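Nsp15 (Middle East respiratory syndrome-related coronavirus, PDB 5YVD) is an endoribonuclease that probably cleaves RNA at uridylates, as expected of the coronavirus EndoU family. Local coordinates at residues F128-D139 and K172-F183; L224-V232 and D332-P340. All coordinates share one frame; numbering follows the deposited sequence.

Contact 1 comes first along the chain and closes before contact 2 opens. It pairs strands 134-138 and 174-178 in the mixed sheet of the middle domain, together with the end of helix 124-129. Contact 2 lies in the endoribonuclease domain, where the turn and helix start at 224-232 rest on strand 334-340, an outermost strand, within this chain, of a three-stranded antiparallel sheet. The two share no helix, strand or sheet: their centres are 40 Å apart and their nearest atoms about 21 Å apart. Each thus lies within a single domain, the first built mainly on strand pairing, the second mainly on packing a helix start against an edge strand.

Contact 1: residues F128-D139 and K172-F183; sequences FMSTPNAIFISD and KFYLYKKVNNEF
Lys178 reaches across to the end of helix 124-129, where its ammonium gathers backbone carbonyls. Lys178 NZ lies 2.7 Å from Phe128 O, in the carbonyl plane on a lone pair, and 2.6 Å from Thr131 O, which it meets from above the plane; a third, weak bond goes to Met129 O. The bend at chi3 (70°) carries NZ to this group, and its charge probably suits the helix C-terminus.

Two aromatic rings pack against the same lysine. Lys178 NZ sits over one face of the Phe128 ring, 5.0 Å from its centroid, in a cation-pi contact, while Phe136 CB covers the opposite face. Lys178 CG in turn lies over the face of Phe183, whose ring stacks with Tyr145. On the other side of the sheet, Ile137 CG2 meets Leu175 CD2 at 3.5 Å.

Backbone bonds join the strands through three hydrogen-bonded pairs, Ala134 with Lys178, Phe136 with Tyr176 and Ser138 with Tyr174. At one end Asn133 OD1 accepts Asn180 N at 2.8 Å, nearly straight at 166°, and Pro132 O accepts Asn181 N; at the other a water bridges Asp139 O and Lys172 O.

Strand 115-118, helix 124-129 and the parallel strand 134-138 make a beta-alpha-beta crossover, and strand 174-178 adds an antiparallel neighbour to it in the mixed sheet of the middle domain.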
loop_
_atom_site.group_PDB
_atom_site.type_symbol
_atom_site.label_atom_id
_atom_site.label_comp_id
_atom_site.label_asym_id
_atom_site.label_seq_id
_atom_site.Cartn_x
_atom_site.Cartn_y
_atom_site.Cartn_z
ATOM N N PHE A 128 -3.336 33.404 25.331
ATOM C CA PHE A 128 -4.195 32.656 26.226
ATOM C C PHE A 128 -5.113 33.590 26.993
ATOM O O PHE A 128 -6.266 33.224 27.258
ATOM C CB PHE A 128 -3.375 31.780 27.193
ATOM C CG PHE A 128 -4.160 31.247 28.366
ATOM C CD1 PHE A 128 -5.074 30.226 28.199
ATOM C CD2 PHE A 128 -3.972 31.762 29.630
ATOM C CE1 PHE A 128 -5.792 29.731 29.267
ATOM C CE2 PHE A 128 -4.688 31.271 30.699
ATOM C CZ PHE A 128 -5.601 30.250 30.518
ATOM N N MET A 129 -4.614 34.779 27.354
ATOM C CA MET A 129 -5.418 35.749 28.146
ATOM C C MET A 129 -6.547 36.359 27.347
ATOM O O MET A 129 -7.532 36.776 27.935
ATOM C CB MET A 129 -4.586 36.906 28.725
ATOM C CG MET A 129 -3.615 36.539 29.823
ATOM S SD MET A 129 -4.428 35.844 31.251
ATOM C CE MET A 129 -5.415 37.234 31.809
ATOM N N SER A 130 -6.399 36.435 26.025
ATOM C CA SER A 130 -7.470 36.938 25.162
ATOM C C SER A 130 -8.209 35.836 24.392
ATOM O O SER A 130 -8.688 36.067 23.292
ATOM C CB SER A 130 -6.909 37.980 24.200
ATOM O OG SER A 130 -5.782 37.496 23.503
ATOM N N THR A 131 -8.316 34.650 24.987
ATOM C CA THR A 131 -8.983 33.511 24.357
ATOM C C THR A 131 -9.957 32.940 25.384
ATOM O O THR A 131 -9.547 32.604 26.476
ATOM C CB THR A 131 -7.958 32.414 23.985
ATOM O OG1 THR A 131 -6.848 32.999 23.299
ATOM C CG2 THR A 131 -8.587 31.307 23.140
ATOM N N PRO A 132 -11.250 32.837 25.050
ATOM C CA PRO A 132 -12.245 32.393 26.042
ATOM C C PRO A 132 -12.103 30.950 26.580
ATOM O O PRO A 132 -12.206 30.742 27.794
ATOM C CB PRO A 132 -13.588 32.543 25.290
ATOM C CG PRO A 132 -13.227 32.597 23.843
ATOM C CD PRO A 132 -11.883 33.258 23.788
ATOM N N ASN A 133 -11.923 29.971 25.695
ATOM C CA ASN A 133 -11.910 28.565 26.087
ATOM C C ASN A 133 -10.528 28.014 25.829
ATOM O O ASN A 133 -10.156 27.799 24.671
ATOM C CB ASN A 133 -12.947 27.777 25.284
ATOM C CG ASN A 133 -14.391 28.163 25.621
ATOM O OD1 ASN A 133 -14.702 28.527 26.729
ATOM N ND2 ASN A 133 -15.276 28.031 24.660
ATOM N N ALA A 134 -9.751 27.805 26.891
ATOM C CA ALA A 134 -8.337 27.434 26.728
ATOM C C ALA A 134 -7.680 26.871 27.976
ATOM O O ALA A 134 -8.211 26.971 29.077
ATOM C CB ALA A 134 -7.535 28.636 26.259
ATOM N N ILE A 135 -6.489 26.310 27.765
ATOM C CA ILE A 135 -5.646 25.729 28.809
ATOM C C ILE A 135 -4.259 26.386 28.735
ATOM O O ILE A 135 -3.723 26.622 27.643
ATOM C CB ILE A 135 -5.546 24.197 28.589
ATOM C CG1 ILE A 135 -6.881 23.541 28.924
ATOM C CG2 ILE A 135 -4.423 23.563 29.409
ATOM C CD1 ILE A 135 -7.012 22.134 28.398
ATOM N N PHE A 136 -3.676 26.704 29.887
ATOM C CA PHE A 136 -2.337 27.285 29.901
ATOM C C PHE A 136 -1.399 26.446 30.736
ATOM O O PHE A 136 -1.759 26.026 31.838
ATOM C CB PHE A 136 -2.336 28.709 30.428
ATOM C CG PHE A 136 -1.050 29.433 30.151
ATOM C CD1 PHE A 136 -0.145 29.707 31.161
ATOM C CD2 PHE A 136 -0.721 29.777 28.859
ATOM C CE1 PHE A 136 1.060 30.333 30.881
ATOM C CE2 PHE A 136 0.466 30.412 28.572
ATOM C CZ PHE A 136 1.366 30.688 29.582
ATOM N N ILE A 137 -0.203 26.208 30.201
ATOM C CA ILE A 137 0.818 25.474 30.927
ATOM C C ILE A 137 2.021 26.374 31.147
ATOM O O ILE A 137 2.439 27.090 30.223
ATOM C CB ILE A 137 1.202 24.130 30.242
ATOM C CG1 ILE A 137 1.918 24.330 28.911
ATOM C CG2 ILE A 137 -0.038 23.272 30.016
ATOM C CD1 ILE A 137 1.888 23.114 27.989
ATOM N N SER A 138 2.538 26.363 32.382
ATOM C CA SER A 138 3.701 27.165 32.720
ATOM C C SER A 138 4.546 26.588 33.832
ATOM O O SER A 138 4.092 25.810 34.655
ATOM C CB SER A 138 3.311 28.625 33.055
ATOM O OG SER A 138 3.385 28.902 34.440
ATOM N N ASP A 139 5.795 27.021 33.831
ATOM C CA ASP A 139 6.803 26.579 34.779
ATOM C C ASP A 139 6.727 27.389 36.073
ATOM O O ASP A 139 7.383 27.036 37.054
ATOM C CB ASP A 139 8.217 26.686 34.164
ATOM C CG ASP A 139 8.466 28.020 33.432
ATOM O OD1 ASP A 139 7.563 28.893 33.375
ATOM O OD2 ASP A 139 9.576 28.188 32.886
ATOM N N LYS A 172 7.555 20.759 37.666
ATOM C CA LYS A 172 6.372 21.247 38.356
ATOM C C LYS A 172 5.667 22.251 37.457
ATOM O O LYS A 172 6.170 23.371 37.230
ATOM C CB LYS A 172 6.740 21.870 39.709
ATOM C CG LYS A 172 5.532 22.356 40.516
ATOM C CD LYS A 172 5.161 21.468 41.688
ATOM C CE LYS A 172 5.017 20.006 41.333
ATOM N NZ LYS A 172 4.483 19.312 42.525
ATOM N N PHE A 173 4.505 21.854 36.949
ATOM C CA PHE A 173 3.765 22.727 36.053
ATOM C C PHE A 173 2.567 23.322 36.759
ATOM O O PHE A 173 1.957 22.676 37.606
ATOM C CB PHE A 173 3.380 22.017 34.747
ATOM C CG PHE A 173 4.550 21.807 33.822
ATOM C CD1 PHE A 173 5.249 20.592 33.814
ATOM C CD2 PHE A 173 4.987 22.837 32.995
ATOM C CE1 PHE A 173 6.337 20.402 32.974
ATOM C CE2 PHE A 173 6.075 22.655 32.146
ATOM C CZ PHE A 173 6.754 21.442 32.136
ATOM N N TYR A 174 2.292 24.583 36.437
ATOM C CA TYR A 174 1.161 25.305 36.960
ATOM C C TYR A 174 0.254 25.438 35.757
ATOM O O TYR A 174 0.641 25.961 34.706
ATOM C CB TYR A 174 1.597 26.652 37.560
ATOM C CG TYR A 174 2.609 26.468 38.672
ATOM C CD1 TYR A 174 2.208 26.139 39.960
ATOM C CD2 TYR A 174 3.984 26.573 38.430
ATOM C CE1 TYR A 174 3.135 25.957 40.985
ATOM C CE2 TYR A 174 4.920 26.386 39.451
ATOM C CZ TYR A 174 4.482 26.077 40.729
ATOM O OH TYR A 174 5.387 25.878 41.747
ATOM N N LEU A 175 -0.951 24.920 35.935
ATOM C CA LEU A 175 -1.867 24.608 34.867
ATOM C C LEU A 175 -3.138 25.401 35.026
ATOM O O LEU A 175 -3.772 25.347 36.084
ATOM C CB LEU A 175 -2.208 23.129 34.963
ATOM C CG LEU A 175 -1.031 22.218 34.615
ATOM C CD1 LEU A 175 -1.157 20.902 35.352
ATOM C CD2 LEU A 175 -0.944 21.990 33.112
ATOM N N TYR A 176 -3.523 26.131 33.984
ATOM C CA TYR A 176 -4.707 26.986 34.067
ATOM C C TYR A 176 -5.710 26.572 33.027
ATOM O O TYR A 176 -5.358 26.083 31.966
ATOM C CB TYR A 176 -4.326 28.460 33.896
ATOM C CG TYR A 176 -3.300 28.906 34.906
ATOM C CD1 TYR A 176 -3.677 29.632 36.024
ATOM C CD2 TYR A 176 -1.968 28.568 34.773
ATOM C CE1 TYR A 176 -2.755 30.024 36.986
ATOM C CE2 TYR A 176 -1.034 28.960 35.729
ATOM C CZ TYR A 176 -1.440 29.693 36.839
ATOM O OH TYR A 176 -0.541 30.116 37.797
ATOM N N LYS A 177 -6.972 26.746 33.350
ATOM C CA LYS A 177 -8.018 26.491 32.386
ATOM C C LYS A 177 -9.005 27.632 32.411
ATOM O O LYS A 177 -9.354 28.138 33.482
ATOM C CB LYS A 177 -8.720 25.162 32.686
ATOM C CG LYS A 177 -9.746 24.799 31.647
ATOM C CD LYS A 177 -10.202 23.364 31.769
ATOM C CE LYS A 177 -11.071 22.970 30.585
ATOM N NZ LYS A 177 -11.931 21.804 30.900
ATOM N N LYS A 178 -9.433 28.040 31.225
ATOM C CA LYS A 178 -10.460 29.065 31.058
ATOM C C LYS A 178 -11.651 28.496 30.287
ATOM O O LYS A 178 -11.480 27.737 29.330
ATOM C CB LYS A 178 -9.888 30.256 30.287
ATOM C CG LYS A 178 -9.334 31.348 31.181
ATOM C CD LYS A 178 -8.534 32.366 30.401
ATOM C CE LYS A 178 -9.407 33.231 29.512
ATOM N NZ LYS A 178 -8.563 33.953 28.512
ATOM N N VAL A 179 -12.848 28.868 30.721
ATOM C CA VAL A 179 -14.083 28.524 30.028
ATOM C C VAL A 179 -14.963 29.754 30.058
ATOM O O VAL A 179 -15.301 30.221 31.133
ATOM C CB VAL A 179 -14.820 27.354 30.729
ATOM C CG1 VAL A 179 -16.232 27.169 30.169
ATOM C CG2 VAL A 179 -14.017 26.052 30.623
ATOM N N ASN A 180 -15.323 30.276 28.886
ATOM C CA ASN A 180 -16.092 31.527 28.752
ATOM C C ASN A 180 -15.294 32.722 29.227
ATOM O O ASN A 180 -15.838 33.633 29.825
ATOM C CB ASN A 180 -17.432 31.457 29.511
ATOM C CG ASN A 180 -18.338 30.365 28.984
ATOM O OD1 ASN A 180 -18.773 30.409 27.837
ATOM N ND2 ASN A 180 -18.626 29.378 29.815
ATOM N N ASN A 181 -13.994 32.698 28.966
ATOM C CA ASN A 181 -13.065 33.727 29.446
ATOM C C ASN A 181 -13.045 33.836 30.986
ATOM O O ASN A 181 -12.757 34.890 31.557
ATOM C CB ASN A 181 -13.376 35.085 28.792
ATOM C CG ASN A 181 -12.115 35.811 28.327
ATOM O OD1 ASN A 181 -11.350 35.268 27.541
ATOM N ND2 ASN A 181 -11.902 37.039 28.798
ATOM N N GLU A 182 -13.354 32.725 31.643
ATOM C CA GLU A 182 -13.403 32.651 33.098
ATOM C C GLU A 182 -12.555 31.448 33.569
ATOM O O GLU A 182 -12.746 30.298 33.119
ATOM C CB GLU A 182 -14.868 32.514 33.569
ATOM C CG GLU A 182 -15.765 33.733 33.312
ATOM C CD GLU A 182 -16.191 34.453 34.588
ATOM O OE1 GLU A 182 -15.340 34.596 35.491
ATOM O OE2 GLU A 182 -17.373 34.874 34.698
ATOM N N PHE A 183 -11.607 31.713 34.459
ATOM C CA PHE A 183 -10.792 30.646 35.034
ATOM C C PHE A 183 -11.608 29.633 35.821
ATOM O O PHE A 183 -12.511 30.010 36.529
ATOM C CB PHE A 183 -9.760 31.224 35.958
ATOM C CG PHE A 183 -8.656 31.932 35.254
ATOM C CD1 PHE A 183 -7.490 31.252 34.909
ATOM C CD2 PHE A 183 -8.757 33.265 34.969
ATOM C CE1 PHE A 183 -6.438 31.892 34.285
ATOM C CE2 PHE A 183 -7.723 33.921 34.341
ATOM C CZ PHE A 183 -6.557 33.230 33.992
HETATM O O HOH W 1 8.544 24.792 37.949
#

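Contact 2: residues L224-V232 and D332-P340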
loop_
_atom_site.group_PDB
_atom_site.type_symbol
_atom_site.label_atom_id
_atom_site.label_comp_id
_atom_site.label_asym_id
_atom_site.label_seq_id
_atom_site.Cartn_x
_atom_site.Cartn_y
_atom_site.Cartn_z
ATOM N N LEU A 224 -4.302 -3.875 57.399
ATOM C CA LEU A 224 -5.211 -4.044 56.255
ATOM C C LEU A 224 -6.094 -5.296 56.299
ATOM O O LEU A 224 -6.720 -5.656 55.322
ATOM C CB LEU A 224 -4.424 -3.983 54.939
ATOM C CG LEU A 224 -3.683 -2.658 54.709
ATOM C CD1 LEU A 224 -2.704 -2.842 53.556
ATOM C CD2 LEU A 224 -4.627 -1.491 54.438
ATOM N N GLU A 225 -6.172 -5.936 57.444
ATOM C CA GLU A 225 -6.996 -7.128 57.604
ATOM C C GLU A 225 -8.429 -7.033 57.039
ATOM O O GLU A 225 -8.938 -8.007 56.539
ATOM C CB GLU A 225 -7.028 -7.523 59.083
ATOM C CG GLU A 225 -5.702 -8.083 59.605
ATOM C CD GLU A 225 -4.778 -7.044 60.226
ATOM O OE1 GLU A 225 -4.879 -5.845 59.899
ATOM O OE2 GLU A 225 -3.916 -7.425 61.044
ATOM N N ASN A 226 -9.068 -5.867 57.097
ATOM C CA ASN A 226 -10.457 -5.726 56.617
ATOM C C ASN A 226 -10.614 -5.173 55.185
ATOM O O ASN A 226 -11.710 -4.737 54.798
ATOM C CB ASN A 226 -11.245 -4.826 57.583
ATOM C CG ASN A 226 -11.510 -5.479 58.936
ATOM O OD1 ASN A 226 -11.223 -6.662 59.171
ATOM N ND2 ASN A 226 -12.088 -4.699 59.831
ATOM N N TYR A 227 -9.541 -5.208 54.398
ATOM C CA TYR A 227 -9.497 -4.493 53.131
ATOM C C TYR A 227 -9.174 -5.360 51.902
ATOM O O TYR A 227 -8.856 -4.842 50.813
ATOM C CB TYR A 227 -8.510 -3.327 53.268
ATOM C CG TYR A 227 -8.957 -2.346 54.313
ATOM C CD1 TYR A 227 -9.933 -1.412 54.035
ATOM C CD2 TYR A 227 -8.459 -2.409 55.617
ATOM C CE1 TYR A 227 -10.381 -0.529 55.011
ATOM C CE2 TYR A 227 -8.891 -1.524 56.601
ATOM C CZ TYR A 227 -9.852 -0.586 56.288
ATOM O OH TYR A 227 -10.284 0.299 57.240
ATOM N N ALA A 228 -9.259 -6.672 52.071
ATOM C CA ALA A 228 -9.120 -7.612 50.965
ATOM C C ALA A 228 -7.891 -7.425 50.082
ATOM O O ALA A 228 -7.943 -7.708 48.887
ATOM C CB ALA A 228 -10.372 -7.554 50.103
ATOM N N PHE A 229 -6.774 -6.979 50.647
ATOM C CA PHE A 229 -5.583 -6.721 49.832
ATOM C C PHE A 229 -5.170 -7.932 49.005
ATOM O O PHE A 229 -4.622 -7.791 47.913
ATOM C CB PHE A 229 -4.412 -6.232 50.691
ATOM C CG PHE A 229 -4.144 -4.779 50.536
ATOM C CD1 PHE A 229 -2.871 -4.316 50.234
ATOM C CD2 PHE A 229 -5.192 -3.860 50.623
ATOM C CE1 PHE A 229 -2.643 -2.959 50.044
ATOM C CE2 PHE A 229 -4.968 -2.502 50.426
ATOM C CZ PHE A 229 -3.691 -2.054 50.136
ATOM N N GLU A 230 -5.423 -9.118 49.540
ATOM C CA GLU A 230 -5.092 -10.361 48.863
ATOM C C GLU A 230 -5.758 -10.334 47.491
ATOM O O GLU A 230 -5.086 -10.450 46.456
ATOM C CB GLU A 230 -5.564 -11.559 49.720
ATOM C CG GLU A 230 -4.556 -12.673 50.021
ATOM C CD GLU A 230 -3.176 -12.184 50.412
ATOM O OE1 GLU A 230 -2.860 -12.206 51.614
ATOM O OE2 GLU A 230 -2.405 -11.800 49.498
ATOM N N HIS A 231 -7.068 -10.108 47.490
ATOM C CA HIS A 231 -7.850 -10.031 46.245
ATOM C C HIS A 231 -7.501 -8.781 45.422
ATOM O O HIS A 231 -7.128 -8.881 44.249
ATOM C CB HIS A 231 -9.356 -10.029 46.562
ATOM C CG HIS A 231 -10.235 -10.173 45.359
ATOM N ND1 HIS A 231 -10.602 -11.399 44.844
ATOM C CD2 HIS A 231 -10.828 -9.249 44.576
ATOM C CE1 HIS A 231 -11.383 -11.225 43.793
ATOM N NE2 HIS A 231 -11.539 -9.928 43.613
ATOM N N VAL A 232 -7.580 -7.621 46.054
ATOM C CA VAL A 232 -7.573 -6.367 45.326
ATOM C C VAL A 232 -6.175 -6.026 44.796
ATOM O O VAL A 232 -5.996 -5.723 43.618
ATOM C CB VAL A 232 -8.135 -5.215 46.204
ATOM C CG1 VAL A 232 -8.053 -3.900 45.466
ATOM C CG2 VAL A 232 -9.581 -5.472 46.589
ATOM N N ASP A 332 -20.169 -8.358 55.594
ATOM C CA ASP A 332 -19.821 -8.545 57.013
ATOM C C ASP A 332 -18.667 -7.656 57.399
ATOM O O ASP A 332 -17.674 -8.135 57.910
ATOM C CB ASP A 332 -19.481 -10.016 57.347
ATOM C CG ASP A 332 -20.635 -10.978 57.051
ATOM O OD1 ASP A 332 -21.691 -10.881 57.716
ATOM O OD2 ASP A 332 -20.478 -11.836 56.155
ATOM N N GLY A 333 -18.785 -6.365 57.114
ATOM C CA GLY A 333 -17.854 -5.368 57.656
ATOM C C GLY A 333 -16.436 -5.405 57.095
ATOM O O GLY A 333 -15.513 -4.825 57.690
ATOM N N GLN A 334 -16.283 -6.087 55.953
ATOM C CA GLN A 334 -15.019 -6.187 55.219
ATOM C C GLN A 334 -15.247 -5.873 53.733
ATOM O O GLN A 334 -16.379 -5.858 53.239
ATOM C CB GLN A 334 -14.435 -7.592 55.344
ATOM C CG GLN A 334 -14.066 -8.006 56.759
ATOM C CD GLN A 334 -13.542 -9.440 56.834
ATOM O OE1 GLN A 334 -14.137 -10.380 56.288
ATOM N NE2 GLN A 334 -12.420 -9.611 57.516
ATOM N N VAL A 335 -14.157 -5.618 53.035
ATOM C CA VAL A 335 -14.191 -5.373 51.612
ATOM C C VAL A 335 -14.216 -6.725 50.914
ATOM O O VAL A 335 -13.458 -7.620 51.263
ATOM C CB VAL A 335 -12.919 -4.593 51.185
ATOM C CG1 VAL A 335 -12.783 -4.493 49.662
ATOM C CG2 VAL A 335 -12.911 -3.216 51.828
ATOM N N GLN A 336 -15.086 -6.893 49.935
ATOM C CA GLN A 336 -14.996 -8.074 49.086
ATOM C C GLN A 336 -14.054 -7.696 47.961
ATOM O O GLN A 336 -13.024 -8.330 47.793
ATOM C CB GLN A 336 -16.349 -8.499 48.499
ATOM C CG GLN A 336 -17.465 -8.802 49.490
ATOM C CD GLN A 336 -18.828 -8.845 48.798
ATOM O OE1 GLN A 336 -19.795 -8.215 49.243
ATOM N NE2 GLN A 336 -18.896 -9.561 47.680
ATOM N N THR A 337 -14.429 -6.657 47.202
ATOM C CA THR A 337 -13.633 -6.140 46.095
ATOM C C THR A 337 -13.781 -4.606 45.927
ATOM O O THR A 337 -14.705 -4.000 46.467
ATOM C CB THR A 337 -13.948 -6.870 44.760
ATOM O OG1 THR A 337 -13.072 -6.390 43.716
ATOM C CG2 THR A 337 -15.381 -6.654 44.346
ATOM N N PHE A 338 -12.840 -4.014 45.176
ATOM C CA PHE A 338 -12.794 -2.580 44.888
ATOM C C PHE A 338 -12.052 -2.357 43.577
ATOM O O PHE A 338 -10.890 -2.753 43.439
ATOM C CB PHE A 338 -12.050 -1.869 45.993
ATOM C CG PHE A 338 -11.973 -0.385 45.829
ATOM C CD1 PHE A 338 -10.819 0.215 45.397
ATOM C CD2 PHE A 338 -13.035 0.413 46.168
ATOM C CE1 PHE A 338 -10.727 1.591 45.281
ATOM C CE2 PHE A 338 -12.960 1.789 46.058
ATOM C CZ PHE A 338 -11.801 2.380 45.612
ATOM N N TYR A 339 -12.731 -1.746 42.607
ATOM C CA TYR A 339 -12.171 -1.579 41.266
ATOM C C TYR A 339 -12.708 -0.332 40.612
ATOM O O TYR A 339 -13.794 0.116 40.966
ATOM C CB TYR A 339 -12.503 -2.795 40.382
ATOM C CG TYR A 339 -13.977 -3.068 40.202
ATOM C CD1 TYR A 339 -14.628 -2.729 39.025
ATOM C CD2 TYR A 339 -14.724 -3.650 41.219
ATOM C CE1 TYR A 339 -15.977 -2.960 38.858
ATOM C CE2 TYR A 339 -16.072 -3.895 41.064
ATOM C CZ TYR A 339 -16.691 -3.553 39.879
ATOM O OH TYR A 339 -18.041 -3.805 39.725
ATOM N N PRO A 340 -11.969 0.207 39.624
ATOM C CA PRO A 340 -12.453 1.324 38.816
ATOM C C PRO A 340 -13.551 0.896 37.853
ATOM O O PRO A 340 -13.731 -0.284 37.621
ATOM C CB PRO A 340 -11.213 1.758 38.027
ATOM C CG PRO A 340 -10.053 1.073 38.672
ATOM C CD PRO A 340 -10.623 -0.205 39.198
#
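Asn226 makes the one hydrogen bond between the two segments: its backbone O accepts Val335 N at 3.1 Å, with the donor well above the carbonyl plane (39° out of it). Its side chain runs at about a right angle to that of Gln334, and the two amide planes are turned 75° apart. Asn226 OD1 and Gln334 NE2 come to 3.6 Å, a contact and not a hydrogen bond.

Tyr227 closes a type I turn that starts at Leu224. Its CB points away from the strand, yet Tyr227 CD1 comes within 4.1 Å of Val335 CG2, again with the side chains crossing. Lys304 of helix 296-304 touches this tyrosine.

Ala228 is the N-cap of helix 229-234 and turns its methyl toward the strand. Ala228 CB packs 3.9 Å from Val335 CG1, so that Val335 spreads its two branches between Tyr227 and Ala228. Val335 is buried, with Leu328 and Leu308 as further neighbours.

One turn on, a chi1 of -171°, with CG anti to the backbone N, swings the His231 imidazole toward Thr337, to which it presents an edge: His231 CD2 lies 3.7 Å from Thr337 OG1. That hydroxyl bonds to a glycerol, probably from the crystallisation liquor.

Val232 sets both methyls against Phe338. Val232 CG1 approaches Phe338 O at 3.7 Å and Val232 CG2 faces Phe338 CB at 4.4 Å, while Phe299 touches the valine from helix 296-304. Just before this, Gln336 and Thr337 both face Trp329 in a classic beta bulge, and the chain turns a corner at Gln336.

With a single backbone bond and otherwise mostly apolar or weakly polar contacts, the helix start is probably held to the edge strand mainly by the packing of Val335 against Tyr227 and Ala228, and of Val232 against Phe338.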